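Local coordinates for protein packaging enzyme P4 (Pseudomonas phage phi6, PDB 4BLO) that hydrolyses nucleoside triphosphates as a hexameric, RecA-like packaging ATPase and probably uses that energy to translocate viral RNA into the procapsid, at residues V25-L30 with Y98-L103; L177-F182 with Y223-V228. All coordinates share one frame; numbering follows the deposited sequence.

Contact 1: residues V25-L30 with Y98-L103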
loop_
_atom_site.group_PDB
_atom_site.type_symbol
_atom_site.label_atom_id
_atom_site.label_comp_id
_atom_site.label_asym_id
_atom_site.label_seq_id
_atom_site.Cartn_x
_atom_site.Cartn_y
_atom_site.Cartn_z
ATOM N N VAL L 25 -3.306 6.833 32.534
ATOM C CA VAL L 25 -2.453 6.620 31.361
ATOM C C VAL L 25 -3.211 5.975 30.218
ATOM O O VAL L 25 -4.251 5.332 30.410
ATOM C CB VAL L 25 -1.155 5.817 31.657
ATOM C CG1 VAL L 25 -0.190 6.618 32.512
ATOM C CG2 VAL L 25 -1.447 4.448 32.283
ATOM N N SER L 26 -2.642 6.136 29.022
ATOM C CA SER L 26 -3.120 5.570 27.770
ATOM C C SER L 26 -1.937 5.079 26.942
ATOM O O SER L 26 -0.785 5.195 27.363
ATOM C CB SER L 26 -3.929 6.600 26.987
ATOM O OG SER L 26 -5.122 6.953 27.671
ATOM N N LEU L 27 -2.225 4.504 25.777
ATOM C CA LEU L 27 -1.220 4.029 24.837
ATOM C C LEU L 27 -1.765 4.169 23.438
ATOM O O LEU L 27 -2.978 4.153 23.241
ATOM C CB LEU L 27 -0.779 2.591 25.128
ATOM C CG LEU L 27 0.608 2.227 24.605
ATOM C CD1 LEU L 27 1.697 2.707 25.539
ATOM C CD2 LEU L 27 0.728 0.751 24.383
ATOM N N GLN L 28 -0.927 4.464 22.460
ATOM C CA GLN L 28 -1.303 4.627 21.072
ATOM C C GLN L 28 -0.217 4.048 20.181
ATOM O O GLN L 28 0.976 4.162 20.504
ATOM C CB GLN L 28 -1.548 6.099 20.744
ATOM C CG GLN L 28 -2.319 6.323 19.441
ATOM C CD GLN L 28 -2.115 7.700 18.861
ATOM O OE1 GLN L 28 -1.215 8.448 19.241
ATOM N NE2 GLN L 28 -2.948 8.064 17.922
ATOM N N VAL L 29 -0.643 3.423 19.088
ATOM C CA VAL L 29 0.242 3.010 18.011
ATOM C C VAL L 29 0.346 3.445 16.542
ATOM O O VAL L 29 1.352 4.023 16.134
ATOM C CB VAL L 29 0.144 1.495 17.739
ATOM C CG1 VAL L 29 1.308 1.033 16.877
ATOM C CG2 VAL L 29 0.102 0.724 19.049
ATOM N N LEU L 30 -0.694 3.171 15.757
ATOM C CA LEU L 30 -1.114 3.844 14.530
ATOM C C LEU L 30 -2.610 4.177 14.493
ATOM O O LEU L 30 -3.107 4.702 13.497
ATOM C CB LEU L 30 -0.738 3.006 13.306
ATOM C CG LEU L 30 0.748 2.961 12.946
ATOM C CD1 LEU L 30 0.953 2.308 11.587
ATOM C CD2 LEU L 30 1.349 4.359 12.969
ATOM N N TYR L 98 -0.995 10.608 21.143
ATOM C CA TYR L 98 -0.759 10.436 22.570
ATOM C C TYR L 98 0.601 9.809 22.844
ATOM O O TYR L 98 0.967 8.800 22.232
ATOM C CB TYR L 98 -1.864 9.595 23.239
ATOM C CG TYR L 98 -1.696 9.441 24.737
ATOM C CD1 TYR L 98 -0.855 8.467 25.269
ATOM C CD2 TYR L 98 -2.380 10.264 25.624
ATOM C CE1 TYR L 98 -0.662 8.347 26.647
ATOM C CE2 TYR L 98 -2.224 10.129 27.005
ATOM C CZ TYR L 98 -1.353 9.176 27.513
ATOM O OH TYR L 98 -1.181 9.034 28.871
ATOM N N SER L 99 1.317 10.388 23.808
ATOM C CA SER L 99 2.565 9.871 24.339
ATOM C C SER L 99 2.450 9.872 25.841
ATOM O O SER L 99 1.870 10.810 26.407
ATOM C CB SER L 99 3.765 10.675 23.863
ATOM O OG SER L 99 4.074 10.222 22.560
ATOM N N VAL L 100 2.925 8.811 26.498
ATOM C CA VAL L 100 2.760 8.787 27.935
ATOM C C VAL L 100 3.670 9.903 28.533
ATOM O O VAL L 100 4.816 10.083 28.088
ATOM C CB VAL L 100 2.893 7.377 28.590
ATOM C CG1 VAL L 100 2.365 6.280 27.669
ATOM C CG2 VAL L 100 4.305 7.066 29.043
ATOM N N PRO L 101 3.089 10.745 29.431
ATOM C CA PRO L 101 3.855 11.876 29.992
ATOM C C PRO L 101 5.036 11.454 30.855
ATOM O O PRO L 101 5.027 10.381 31.455
ATOM C CB PRO L 101 2.819 12.620 30.837
ATOM C CG PRO L 101 1.487 12.134 30.366
ATOM C CD PRO L 101 1.721 10.708 29.988
ATOM N N GLY L 102 6.045 12.311 30.894
ATOM C CA GLY L 102 7.247 12.125 31.695
ATOM C C GLY L 102 7.014 12.457 33.153
ATOM O O GLY L 102 5.953 12.978 33.517
ATOM N N LEU L 103 8.017 12.145 33.998
ATOM C CA LEU L 103 7.982 12.360 35.438
ATOM C C LEU L 103 8.628 13.685 35.813
ATOM O O LEU L 103 9.803 13.917 35.505
ATOM C CB LEU L 103 8.712 11.212 36.154
ATOM C CG LEU L 103 7.906 10.212 36.962
ATOM C CD1 LEU L 103 8.832 9.398 37.816
ATOM C CD2 LEU L 103 6.882 10.885 37.863
#

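Contact 2: residues L177-F182 with Y223-V228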
loop_
_atom_site.group_PDB
_atom_site.type_symbol
_atom_site.label_atom_id
_atom_site.label_comp_id
_atom_site.label_asym_id
_atom_site.label_seq_id
_atom_site.Cartn_x
_atom_site.Cartn_y
_atom_site.Cartn_z
ATOM N N LEU L 177 4.258 -6.416 39.001
ATOM C CA LEU L 177 5.393 -6.946 39.769
ATOM C C LEU L 177 6.583 -5.982 39.803
ATOM O O LEU L 177 7.269 -5.907 40.827
ATOM C CB LEU L 177 5.842 -8.325 39.254
ATOM C CG LEU L 177 4.794 -9.460 39.292
ATOM C CD1 LEU L 177 5.412 -10.767 38.863
ATOM C CD2 LEU L 177 4.203 -9.642 40.687
ATOM N N GLY L 178 6.802 -5.256 38.704
ATOM C CA GLY L 178 7.894 -4.296 38.585
ATOM C C GLY L 178 7.804 -3.157 39.575
ATOM O O GLY L 178 8.836 -2.722 40.097
ATOM N N ALA L 179 6.557 -2.683 39.848
ATOM C CA ALA L 179 6.261 -1.592 40.785
ATOM C C ALA L 179 6.600 -1.991 42.205
ATOM O O ALA L 179 7.092 -1.157 42.966
ATOM C CB ALA L 179 4.800 -1.183 40.692
ATOM N N LEU L 180 6.374 -3.273 42.542
ATOM C CA LEU L 180 6.655 -3.875 43.849
ATOM C C LEU L 180 8.162 -4.013 44.108
ATOM O O LEU L 180 8.555 -4.265 45.247
ATOM C CB LEU L 180 5.985 -5.257 43.988
ATOM C CG LEU L 180 4.460 -5.310 43.912
ATOM C CD1 LEU L 180 3.984 -6.746 43.809
ATOM C CD2 LEU L 180 3.803 -4.603 45.103
ATOM N N GLY L 181 8.984 -3.856 43.070
ATOM C CA GLY L 181 10.435 -3.924 43.194
ATOM C C GLY L 181 11.105 -5.092 42.508
ATOM O O GLY L 181 12.338 -5.155 42.494
ATOM N N PHE L 182 10.312 -6.006 41.910
ATOM C CA PHE L 182 10.837 -7.167 41.202
ATOM C C PHE L 182 11.557 -6.783 39.937
ATOM O O PHE L 182 11.153 -5.836 39.267
ATOM C CB PHE L 182 9.716 -8.162 40.847
ATOM C CG PHE L 182 9.163 -8.919 42.021
ATOM C CD1 PHE L 182 9.843 -10.010 42.546
ATOM C CD2 PHE L 182 7.965 -8.541 42.606
ATOM C CE1 PHE L 182 9.336 -10.709 43.645
ATOM C CE2 PHE L 182 7.455 -9.236 43.696
ATOM C CZ PHE L 182 8.144 -10.318 44.212
ATOM N N TYR L 223 5.771 4.232 37.154
ATOM C CA TYR L 223 5.374 3.202 38.123
ATOM C C TYR L 223 6.586 2.529 38.823
ATOM O O TYR L 223 6.434 1.471 39.435
ATOM C CB TYR L 223 4.458 2.163 37.449
ATOM C CG TYR L 223 3.189 2.775 36.895
ATOM C CD1 TYR L 223 2.360 3.551 37.693
ATOM C CD2 TYR L 223 2.809 2.567 35.575
ATOM C CE1 TYR L 223 1.204 4.135 37.181
ATOM C CE2 TYR L 223 1.644 3.135 35.056
ATOM C CZ TYR L 223 0.837 3.905 35.867
ATOM O OH TYR L 223 -0.322 4.456 35.360
ATOM N N ASP L 224 7.765 3.188 38.779
ATOM C CA ASP L 224 9.037 2.805 39.411
ATOM C C ASP L 224 9.494 1.375 39.067
ATOM O O ASP L 224 10.092 0.696 39.915
ATOM C CB ASP L 224 8.970 2.981 40.940
ATOM C CG ASP L 224 8.547 4.346 41.444
ATOM O OD1 ASP L 224 8.847 5.360 40.757
ATOM O OD2 ASP L 224 7.981 4.412 42.559
ATOM N N CYS L 225 9.231 0.936 37.815
ATOM C CA CYS L 225 9.597 -0.394 37.305
ATOM C C CYS L 225 10.952 -0.351 36.608
ATOM O O CYS L 225 11.281 0.633 35.934
ATOM C CB CYS L 225 8.536 -0.929 36.345
ATOM S SG CYS L 225 6.859 -0.999 37.020
ATOM N N SER L 226 11.693 -1.453 36.712
ATOM C CA SER L 226 12.945 -1.693 36.005
ATOM C C SER L 226 12.756 -2.993 35.202
ATOM O O SER L 226 12.853 -4.094 35.756
ATOM C CB SER L 226 14.122 -1.769 36.969
ATOM O OG SER L 226 15.336 -1.816 36.238
ATOM N N VAL L 227 12.403 -2.847 33.916
ATOM C CA VAL L 227 12.122 -3.953 33.011
ATOM C C VAL L 227 13.178 -4.033 31.890
ATOM O O VAL L 227 13.621 -3.015 31.373
ATOM C CB VAL L 227 10.673 -3.824 32.439
ATOM C CG1 VAL L 227 10.330 -4.952 31.453
ATOM C CG2 VAL L 227 9.629 -3.747 33.557
ATOM N N VAL L 228 13.568 -5.264 31.533
ATOM C CA VAL L 228 14.457 -5.596 30.418
ATOM C C VAL L 228 13.619 -6.343 29.373
ATOM O O VAL L 228 13.115 -7.423 29.659
ATOM C CB VAL L 228 15.710 -6.421 30.855
ATOM C CG1 VAL L 228 16.444 -7.034 29.644
ATOM C CG2 VAL L 228 16.657 -5.571 31.698
#

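Contact 1: residues V25-L30 with Y98-L103
The CB methylene of S26 lies over one face of the Y98 ring, while the phenol end of the tyrosine reaches the main chain at S26, an example of an aromatic side chain binding a strand by both its face and its hydroxyl. S26 CB stands 3.7 Å from the centroid of the Y98 ring, 14° off the ring normal, a CH-pi contact over the middle of that face. The ring gets there because CG of Y98 is anti to the backbone N (chi1 -177°), which carries it across to the strand and brings the phenol oxygen up to the main chain. There S26 N gives Y98 OH a weak hydrogen bond of 3.2 Å, bent to 139° at the hydrogen, with V25 CA close by. At the other end of the tyrosine the direction of donation is reversed: Y98 N binds Q28 OE1 at 2.9 Å in a nearly straight bond, approaching from above the amide's carbonyl plane. The extended Q28 chain spans the gap, and its NE2 bonds to the carbonyls of G31 and G96, so both ends of the amide are held and its rotation is set. Beyond the ring, V100 CG1 meets L27 CD1 at 4.2 Å, a modest apolar touch. The contact thus joins the short strand 26-27, paired antiparallel with strand 34-35, to the loop that follows helix 92-95. Side chains of both segments pack on helix 208-222, L27 on L212 and V100 on N218, while S165 of a neighbouring subunit packs on Y98 and L93 of another neighbouring subunit on L27.

Contact 2: residues L177-F182 with Y223-V228
C225 and G178 bring the end of a helix down onto the start of a central strand in this P-loop NTPase core, whose parallel strands include 184-187 and 226-231 side by side. The thiol of C225 does most of the touching: C225 SG lies 3.3 Å from A179 N and 3.5 Å from G178 C, tucked against the peptide that joins the two residues. With SG anti to its own carbonyl carbon (chi1 -55°), the sulfur is directed at the helix backbone. G178 has no side chain, so the sulfur meets its main chain directly. Alongside, A179 CB adds an apolar contact with C225 SG at 4.2 Å.

Further out, the helix finishes in a Schellman motif at G181, which has positive phi (113°); F182 N bonds back to L177 O, and G181 N to G178 O. The chain then turns toward strand 184-187. F182 stacks on H9 of helix 7-22, and R12 of that helix bonds A179 O while forming a salt bridge with D224 OD2, tying both segments to one side chain. R105 takes D224 OD1, and F220 of helix 208-222 packs on C225. At the junction itself, A179 CA makes a CA-H...O contact with Y223 O, 3.4 Å long and with an angle of 135° at the hydrogen.

The two contacts illustrate how one helix can link a contact bordering neighbouring subunits to one in the core of a ring ATPase. Their centres lie about 18 Å apart, yet they touch where V25 CG2 packs 3.3 Å from Y223 OH. Helix 208-222 connects them: residues of contact 1 rest on its side, and the 223-228 segment of contact 2 starts directly after its end. The centre of contact 1 is about 15 Å from the chain centre, and that of contact 2 about 9 Å; the first meets two neighbouring subunits, the second none. Neither includes a residue of the ADP pockets, but strand 226-231 adjoins strand 120-126, which leads into the nucleotide-binding loop containing K132 and S133.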